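Local coordinates for protein aminotransferase, classes I and II (Silicibacter pomeroyi DSS-3, PDB 3H14) that probably transfers amino groups from amino acids such as L-aspartate to 2-oxoglutarate, using pyridoxal 5'-phosphate as its cofactor, at residues R25-E28 with I34-E37; K289-L294 with A366-G371; A331-E336 with E376-A381. All coordinates share one frame; numbering follows the deposited sequence.

Interaction 1 (R25-E28 with I34-E37)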
loop_
_atom_site.group_PDB
_atom_site.type_symbol
_atom_site.label_atom_id
_atom_site.label_comp_id
_atom_site.label_asym_id
_atom_site.label_seq_id
_atom_site.Cartn_x
_atom_site.Cartn_y
_atom_site.Cartn_z
ATOM N N ARG A 25 6.349 -19.301 -15.403
ATOM C CA ARG A 25 6.972 -20.154 -16.413
ATOM C C ARG A 25 8.284 -20.792 -15.925
ATOM O O ARG A 25 8.547 -21.961 -16.199
ATOM C CB ARG A 25 7.239 -19.381 -17.704
ATOM C CG ARG A 25 5.983 -19.028 -18.510
ATOM C CD ARG A 25 6.317 -18.132 -19.716
ATOM N NE ARG A 25 7.516 -18.587 -20.444
ATOM C CZ ARG A 25 8.662 -17.906 -20.603
ATOM N NH1 ARG A 25 9.654 -18.466 -21.299
ATOM N NH2 ARG A 25 8.844 -16.676 -20.094
ATOM N N ALA A 26 9.108 -20.015 -15.224
ATOM C CA ALA A 26 10.338 -20.540 -14.626
ATOM C C ALA A 26 10.013 -21.691 -13.685
ATOM O O ALA A 26 10.594 -22.780 -13.785
ATOM C CB ALA A 26 11.087 -19.443 -13.870
ATOM N N GLU A 27 9.073 -21.456 -12.779
ATOM C CA GLU A 27 8.703 -22.463 -11.801
ATOM C C GLU A 27 8.128 -23.714 -12.485
ATOM O O GLU A 27 8.452 -24.824 -12.087
ATOM C CB GLU A 27 7.744 -21.886 -10.778
ATOM C CG GLU A 27 8.406 -20.888 -9.802
ATOM C CD GLU A 27 7.410 -20.039 -8.992
ATOM O OE1 GLU A 27 6.255 -19.839 -9.460
ATOM O OE2 GLU A 27 7.778 -19.554 -7.888
ATOM N N GLU A 28 7.305 -23.546 -13.515
ATOM C CA GLU A 28 6.756 -24.698 -14.268
ATOM C C GLU A 28 7.840 -25.569 -14.901
ATOM O O GLU A 28 7.681 -26.770 -15.057
ATOM C CB GLU A 28 5.779 -24.238 -15.360
ATOM N N ILE A 34 12.982 -16.658 -6.186
ATOM C CA ILE A 34 12.781 -15.896 -4.970
ATOM C C ILE A 34 11.895 -14.695 -5.356
ATOM O O ILE A 34 12.197 -13.911 -6.269
ATOM C CB ILE A 34 14.097 -15.451 -4.310
ATOM C CG1 ILE A 34 14.983 -16.667 -3.988
ATOM C CG2 ILE A 34 13.791 -14.643 -3.035
ATOM C CD1 ILE A 34 14.397 -17.608 -2.949
ATOM N N HIS A 35 10.770 -14.586 -4.659
ATOM C CA HIS A 35 9.693 -13.673 -5.053
ATOM C C HIS A 35 9.877 -12.411 -4.265
ATOM O O HIS A 35 9.499 -12.363 -3.110
ATOM C CB HIS A 35 8.339 -14.313 -4.797
ATOM C CG HIS A 35 7.948 -15.278 -5.858
ATOM N ND1 HIS A 35 7.280 -14.886 -6.990
ATOM C CD2 HIS A 35 8.182 -16.602 -5.998
ATOM C CE1 HIS A 35 7.100 -15.929 -7.778
ATOM N NE2 HIS A 35 7.650 -16.981 -7.206
HETATM N N MSE A 36 10.577 -11.445 -4.872
HETATM C CA MSE A 36 10.765 -10.097 -4.316
HETATM C C MSE A 36 9.948 -9.035 -5.065
HETATM O O MSE A 36 10.211 -7.838 -4.952
HETATM C CB MSE A 36 12.261 -9.743 -4.272
HETATM C CG MSE A 36 12.993 -10.645 -3.345
HETATM SE SE MSE A 36 14.901 -10.180 -3.159
HETATM C CE MSE A 36 15.163 -10.818 -1.370
ATOM N N GLU A 37 8.923 -9.488 -5.765
ATOM C CA GLU A 37 8.068 -8.649 -6.607
ATOM C C GLU A 37 6.652 -8.381 -6.081
ATOM O O GLU A 37 5.942 -7.568 -6.690
ATOM C CB GLU A 37 7.962 -9.220 -8.026
ATOM C CG GLU A 37 6.890 -10.336 -8.319
ATOM C CD GLU A 37 7.170 -11.676 -7.670
ATOM O OE1 GLU A 37 7.988 -11.750 -6.720
ATOM O OE2 GLU A 37 6.531 -12.665 -8.088
#

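Interaction 2 (K289-L294 with A366-G371)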
loop_
_atom_site.group_PDB
_atom_site.type_symbol
_atom_site.label_atom_id
_atom_site.label_comp_id
_atom_site.label_asym_id
_atom_site.label_seq_id
_atom_site.Cartn_x
_atom_site.Cartn_y
_atom_site.Cartn_z
ATOM N N LYS A 289 11.503 -7.136 10.369
ATOM C CA LYS A 289 12.606 -6.387 10.978
ATOM C C LYS A 289 13.939 -7.017 10.623
ATOM O O LYS A 289 14.892 -6.322 10.271
ATOM C CB LYS A 289 12.414 -6.264 12.495
ATOM C CG LYS A 289 11.348 -5.262 12.841
ATOM C CD LYS A 289 10.761 -5.448 14.200
ATOM C CE LYS A 289 10.018 -4.201 14.641
ATOM N NZ LYS A 289 9.368 -4.443 15.949
ATOM N N ALA A 290 14.002 -8.354 10.676
ATOM C CA ALA A 290 15.214 -9.097 10.350
ATOM C C ALA A 290 15.563 -8.976 8.868
ATOM O O ALA A 290 16.734 -8.799 8.509
ATOM C CB ALA A 290 15.044 -10.605 10.752
ATOM N N ASN A 291 14.551 -9.040 7.998
ATOM C CA ASN A 291 14.781 -8.955 6.557
ATOM C C ASN A 291 15.268 -7.584 6.124
ATOM O O ASN A 291 16.101 -7.494 5.228
ATOM C CB ASN A 291 13.503 -9.250 5.776
ATOM C CG ASN A 291 13.016 -10.663 5.977
ATOM O OD1 ASN A 291 13.691 -11.487 6.625
ATOM N ND2 ASN A 291 11.836 -10.955 5.442
ATOM N N ARG A 292 14.704 -6.551 6.751
ATOM C CA ARG A 292 15.034 -5.133 6.470
ATOM C C ARG A 292 16.495 -4.889 6.799
ATOM O O ARG A 292 17.244 -4.293 6.001
ATOM C CB ARG A 292 14.127 -4.230 7.319
ATOM C CG ARG A 292 14.341 -2.734 7.133
ATOM C CD ARG A 292 13.231 -1.960 7.758
ATOM N NE ARG A 292 13.487 -0.542 7.771
ATOM C CZ ARG A 292 14.085 0.113 8.761
ATOM N NH1 ARG A 292 14.529 -0.534 9.839
ATOM N NH2 ARG A 292 14.242 1.430 8.665
ATOM N N LYS A 293 16.894 -5.394 7.961
ATOM C CA LYS A 293 18.288 -5.340 8.424
ATOM C C LYS A 293 19.205 -5.937 7.346
ATOM O O LYS A 293 20.180 -5.327 6.959
ATOM C CB LYS A 293 18.401 -6.043 9.796
ATOM C CG LYS A 293 19.696 -5.775 10.669
ATOM C CD LYS A 293 19.569 -6.444 12.022
ATOM C CE LYS A 293 20.781 -6.250 12.952
ATOM N NZ LYS A 293 20.521 -5.208 14.017
ATOM N N LEU A 294 18.876 -7.127 6.858
ATOM C CA LEU A 294 19.558 -7.760 5.726
ATOM C C LEU A 294 19.575 -6.955 4.432
ATOM O O LEU A 294 20.623 -6.851 3.755
ATOM C CB LEU A 294 18.895 -9.104 5.411
ATOM C CG LEU A 294 19.613 -10.454 5.549
ATOM C CD1 LEU A 294 20.735 -10.494 6.621
ATOM C CD2 LEU A 294 18.562 -11.504 5.799
ATOM N N ALA A 366 14.905 -16.734 5.348
ATOM C CA ALA A 366 15.731 -17.632 4.501
ATOM C C ALA A 366 15.601 -17.330 2.997
ATOM O O ALA A 366 16.575 -17.424 2.229
ATOM C CB ALA A 366 15.359 -19.098 4.776
ATOM N N ASP A 367 14.396 -16.985 2.569
ATOM C CA ASP A 367 14.163 -16.566 1.167
ATOM C C ASP A 367 14.928 -15.250 0.845
ATOM O O ASP A 367 15.466 -15.098 -0.228
ATOM C CB ASP A 367 12.674 -16.301 0.914
ATOM C CG ASP A 367 11.860 -17.564 0.780
ATOM O OD1 ASP A 367 12.241 -18.561 1.414
ATOM O OD2 ASP A 367 10.837 -17.537 0.054
ATOM N N ILE A 368 14.887 -14.288 1.760
ATOM C CA ILE A 368 15.588 -13.003 1.584
ATOM C C ILE A 368 17.105 -13.244 1.556
ATOM O O ILE A 368 17.794 -12.769 0.659
ATOM C CB ILE A 368 15.186 -11.984 2.684
ATOM C CG1 ILE A 368 13.701 -11.584 2.554
ATOM C CG2 ILE A 368 16.074 -10.749 2.678
ATOM C CD1 ILE A 368 13.108 -11.627 1.156
ATOM N N GLU A 369 17.613 -14.023 2.512
ATOM C CA GLU A 369 19.020 -14.401 2.494
ATOM C C GLU A 369 19.382 -15.005 1.153
ATOM O O GLU A 369 20.353 -14.604 0.535
ATOM C CB GLU A 369 19.345 -15.373 3.628
ATOM C CG GLU A 369 19.343 -14.724 4.999
ATOM C CD GLU A 369 19.615 -15.694 6.175
ATOM O OE1 GLU A 369 19.301 -16.914 6.065
ATOM O OE2 GLU A 369 20.112 -15.200 7.238
ATOM N N GLU A 370 18.595 -15.977 0.699
ATOM C CA GLU A 370 18.789 -16.582 -0.612
ATOM C C GLU A 370 18.704 -15.590 -1.776
ATOM O O GLU A 370 19.523 -15.638 -2.728
ATOM C CB GLU A 370 17.786 -17.722 -0.814
ATOM C CG GLU A 370 17.917 -18.497 -2.127
ATOM C CD GLU A 370 19.200 -19.310 -2.234
ATOM O OE1 GLU A 370 19.683 -19.820 -1.193
ATOM O OE2 GLU A 370 19.715 -19.433 -3.360
ATOM N N GLY A 371 17.734 -14.684 -1.716
ATOM C CA GLY A 371 17.607 -13.681 -2.757
ATOM C C GLY A 371 18.831 -12.781 -2.871
ATOM O O GLY A 371 19.287 -12.466 -3.971
#

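Interaction 3 (A331-E336 with E376-A381)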
loop_
_atom_site.group_PDB
_atom_site.type_symbol
_atom_site.label_atom_id
_atom_site.label_comp_id
_atom_site.label_asym_id
_atom_site.label_seq_id
_atom_site.Cartn_x
_atom_site.Cartn_y
_atom_site.Cartn_z
ATOM N N ALA A 331 14.667 -5.946 -14.911
ATOM C CA ALA A 331 13.952 -6.891 -14.068
ATOM C C ALA A 331 13.886 -8.244 -14.789
ATOM O O ALA A 331 14.027 -9.295 -14.183
ATOM C CB ALA A 331 12.525 -6.373 -13.742
ATOM N N ALA A 332 13.663 -8.225 -16.091
ATOM C CA ALA A 332 13.547 -9.472 -16.845
ATOM C C ALA A 332 14.870 -10.248 -16.802
ATOM O O ALA A 332 14.886 -11.482 -16.717
ATOM C CB ALA A 332 13.166 -9.178 -18.256
ATOM N N GLU A 333 15.967 -9.513 -16.864
ATOM C CA GLU A 333 17.317 -10.109 -16.863
ATOM C C GLU A 333 17.635 -10.669 -15.472
ATOM O O GLU A 333 18.267 -11.743 -15.345
ATOM C CB GLU A 333 18.360 -9.050 -17.305
ATOM C CG GLU A 333 19.831 -9.431 -17.079
ATOM C CD GLU A 333 20.860 -8.269 -17.229
ATOM O OE1 GLU A 333 20.502 -7.076 -17.450
ATOM O OE2 GLU A 333 22.066 -8.573 -17.103
ATOM N N ILE A 334 17.242 -9.944 -14.432
ATOM C CA ILE A 334 17.445 -10.380 -13.052
ATOM C C ILE A 334 16.711 -11.723 -12.853
ATOM O O ILE A 334 17.293 -12.700 -12.318
ATOM C CB ILE A 334 16.999 -9.308 -12.028
ATOM C CG1 ILE A 334 17.961 -8.114 -12.008
ATOM C CG2 ILE A 334 16.938 -9.819 -10.570
ATOM C CD1 ILE A 334 17.366 -6.887 -11.315
ATOM N N LEU A 335 15.480 -11.786 -13.346
ATOM C CA LEU A 335 14.689 -13.036 -13.288
ATOM C C LEU A 335 15.352 -14.199 -13.994
ATOM O O LEU A 335 15.457 -15.297 -13.452
ATOM C CB LEU A 335 13.303 -12.824 -13.900
ATOM C CG LEU A 335 12.371 -14.041 -13.747
ATOM C CD1 LEU A 335 12.213 -14.416 -12.278
ATOM C CD2 LEU A 335 11.055 -13.723 -14.435
ATOM N N GLU A 336 15.704 -13.975 -15.250
ATOM C CA GLU A 336 16.274 -15.018 -16.113
ATOM C C GLU A 336 17.583 -15.513 -15.512
ATOM O O GLU A 336 17.792 -16.731 -15.347
ATOM C CB GLU A 336 16.477 -14.459 -17.530
ATOM C CG GLU A 336 17.430 -15.234 -18.465
ATOM C CD GLU A 336 17.663 -14.547 -19.853
ATOM O OE1 GLU A 336 17.986 -13.314 -19.903
ATOM O OE2 GLU A 336 17.530 -15.250 -20.898
ATOM N N GLU A 376 23.740 -10.791 -5.445
ATOM C CA GLU A 376 25.186 -10.564 -5.338
ATOM C C GLU A 376 25.957 -11.287 -6.397
ATOM O O GLU A 376 26.812 -10.690 -7.032
ATOM C CB GLU A 376 25.700 -10.997 -3.989
ATOM C CG GLU A 376 25.205 -10.133 -2.856
ATOM C CD GLU A 376 26.172 -10.055 -1.675
ATOM O OE1 GLU A 376 27.385 -10.290 -1.887
ATOM O OE2 GLU A 376 25.717 -9.717 -0.548
ATOM N N ALA A 377 25.687 -12.580 -6.585
ATOM C CA ALA A 377 26.414 -13.360 -7.584
ATOM C C ALA A 377 26.162 -12.836 -8.967
ATOM O O ALA A 377 27.060 -12.840 -9.797
ATOM C CB ALA A 377 26.051 -14.842 -7.528
ATOM N N PHE A 378 24.914 -12.428 -9.231
ATOM C CA PHE A 378 24.511 -11.952 -10.558
ATOM C C PHE A 378 25.226 -10.651 -10.858
ATOM O O PHE A 378 25.716 -10.463 -11.967
ATOM C CB PHE A 378 22.957 -11.770 -10.630
ATOM C CG PHE A 378 22.455 -10.817 -11.720
ATOM C CD1 PHE A 378 22.324 -11.225 -13.030
ATOM C CD2 PHE A 378 22.045 -9.538 -11.402
ATOM C CE1 PHE A 378 21.836 -10.356 -14.003
ATOM C CE2 PHE A 378 21.567 -8.667 -12.390
ATOM C CZ PHE A 378 21.471 -9.080 -13.674
HETATM N N MSE A 379 25.248 -9.757 -9.887
HETATM C CA MSE A 379 25.854 -8.434 -10.071
HETATM C C MSE A 379 27.402 -8.503 -10.164
HETATM O O MSE A 379 28.022 -7.716 -10.868
HETATM C CB MSE A 379 25.440 -7.532 -8.936
HETATM C CG MSE A 379 23.954 -7.226 -8.934
HETATM SE SE MSE A 379 23.482 -6.002 -10.419
HETATM C CE MSE A 379 23.428 -7.149 -11.895
ATOM N N GLN A 380 28.006 -9.444 -9.457
ATOM C CA GLN A 380 29.433 -9.755 -9.657
ATOM C C GLN A 380 29.731 -10.120 -11.109
ATOM O O GLN A 380 30.629 -9.568 -11.730
ATOM C CB GLN A 380 29.842 -10.943 -8.806
ATOM C CG GLN A 380 31.364 -11.294 -8.933
ATOM C CD GLN A 380 32.223 -10.246 -8.268
ATOM O OE1 GLN A 380 31.777 -9.613 -7.311
ATOM N NE2 GLN A 380 33.465 -10.055 -8.754
ATOM N N ALA A 381 28.977 -11.074 -11.638
ATOM C CA ALA A 381 29.213 -11.588 -12.983
ATOM C C ALA A 381 28.811 -10.609 -14.067
ATOM O O ALA A 381 29.244 -10.756 -15.207
ATOM C CB ALA A 381 28.489 -12.880 -13.176
#

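Interaction 1 (R25-E28 with I34-E37)
His35 and Glu27 meet through one hydrogen bond, the whole of the contact between 25-28 and 34-37. From CB of His35 the chain turns so that CG lies beside the backbone N, chi1 -80°, which carries the ring out to helix 17-28. ND1 donates within its own segment, to OE2 of Glu37 two residues on, at 2.6 Å, meeting the syn lone pair of that carboxylate in the ring plane. On the other branch, CD2 lies 3.5 Å from Glu27 OE2. Strand 34-35 is an edge strand of the four-stranded mixed sheet in the small domain of this fold type I, pyridoxal-phosphate-dependent enzyme, and the five-residue connection from helix 17-28 runs directly into it. At the tip, NE2 donates to OE2 of Glu27 over 2.7 Å with a nearly straight N-H...O angle of 168°. The bond lies in the ring plane, yet it reaches OE2 from above the carboxylate plane. Flanked by two carboxylates and donating from both nitrogens, the imidazole is likely to be doubly protonated. A leucine in its place would probably leave both glutamates without their shared donor and the exposed Glu27 carboxylate free to turn.

Interaction 2 (K289-L294 with A366-G371)
Leu294 and Ile368 form the apolar part of this contact, a near-parallel helix-helix packing in the small domain of the fold type I aminotransferase, with axes 9.8 Å apart at closest and inclined by 11°. CD2 of Leu294 lies 4.1 Å from CG2 of Ile368, the two side chains meeting obliquely. The same methyl also meets the aliphatic part of Glu369, with CD2 of Leu294 3.4 Å from CG of Glu369. The leucine's torsions, chi1 -116° among them, lie away from the staggered positions, which makes this closeness uncertain. Glu369 CG is brought to the leucine by a chi1 of -72°, beside the backbone N, and the extended chain beyond it carries the carboxylate outward at the exposed margin.

The second kind of contact sets a hydrocarbon against an amide. Ile368 CG1 sits over the flat carboxamide of Asn291, 3.6 Å from its CG and 3.5 Å from its ND2, and the two side chains cross at about a right angle. Both ends of this buried amide have polar partners elsewhere: OD1 bonds to Thr365 OG1, and ND2 is held by the backbone oxygens of Arg363 and Tyr361. These bonds fix the amide's rotation, giving the isoleucine a steady flat surface.

Asn291 of helix 278-302 thereby grips the turn leading from strand 356-360 into helix 365-381. Further along that helix Leu294 also touches Leu372, while Ile368 packs on Met36, next to strand 34-35.

Interaction 3 (A331-E336 with E376-A381)
Glu333, the first residue of 331-336 to touch the other helix, brings its carboxylate to the rim of the Phe378 ring. With CG anti to the backbone N, chi1 168°, and the chain extended beyond it, the acid reaches across the gap between the helices. OE2 of Glu333 comes to lie 3.5 Å from Phe378 CZ and 3.6 Å from its CE1, near the ring plane, with carboxylate and ring turned 80° apart. This places a probably negative oxygen against the electropositive C-H rim rather than over the pi cloud. The same OE2 forms a salt bridge with Arg382 just past the second segment. One residue further on, Ile334 supplies the apolar share: its CG1 lies 3.7 Å from Phe378 CE2, the two side chains crossing at about a right angle. The backbone of Ile334 also takes part, since its CA stands 4.3 Å above one face of the ring, offset toward the rim. Phe330, Lys337 and Ala338 touch the phenyl ring too, so the last turns of helix 365-381 pack on helix 327-338 beside the small-domain sheet. There Ala331 and Ile334 rest on strand 340-344, while Leu335 reaches Val19 and Ala22 of helix 17-28.

How the interactions relate
All three contacts gather around the small four-stranded sheet. Interaction 1 lies at the surface and rests on a hydrogen bond between charged or polar groups; interactions 2 and 3 are partly buried and rely on van der Waals packing, with polar groups bonded beyond the paired segments. Interactions 2 and 3 use successive parts of helix 365-381: its early turns pack along helix 278-302, its last turns against helix 327-338, and their centres are about 17 Å apart. Interactions 1 and 2 touch directly, Ile34 CG2 lying 3.3 Å from Asp367 O, so strand 34-35 lies between helix 17-28, reached by His35, and helix 365-381, touched by Ile34 and Met36.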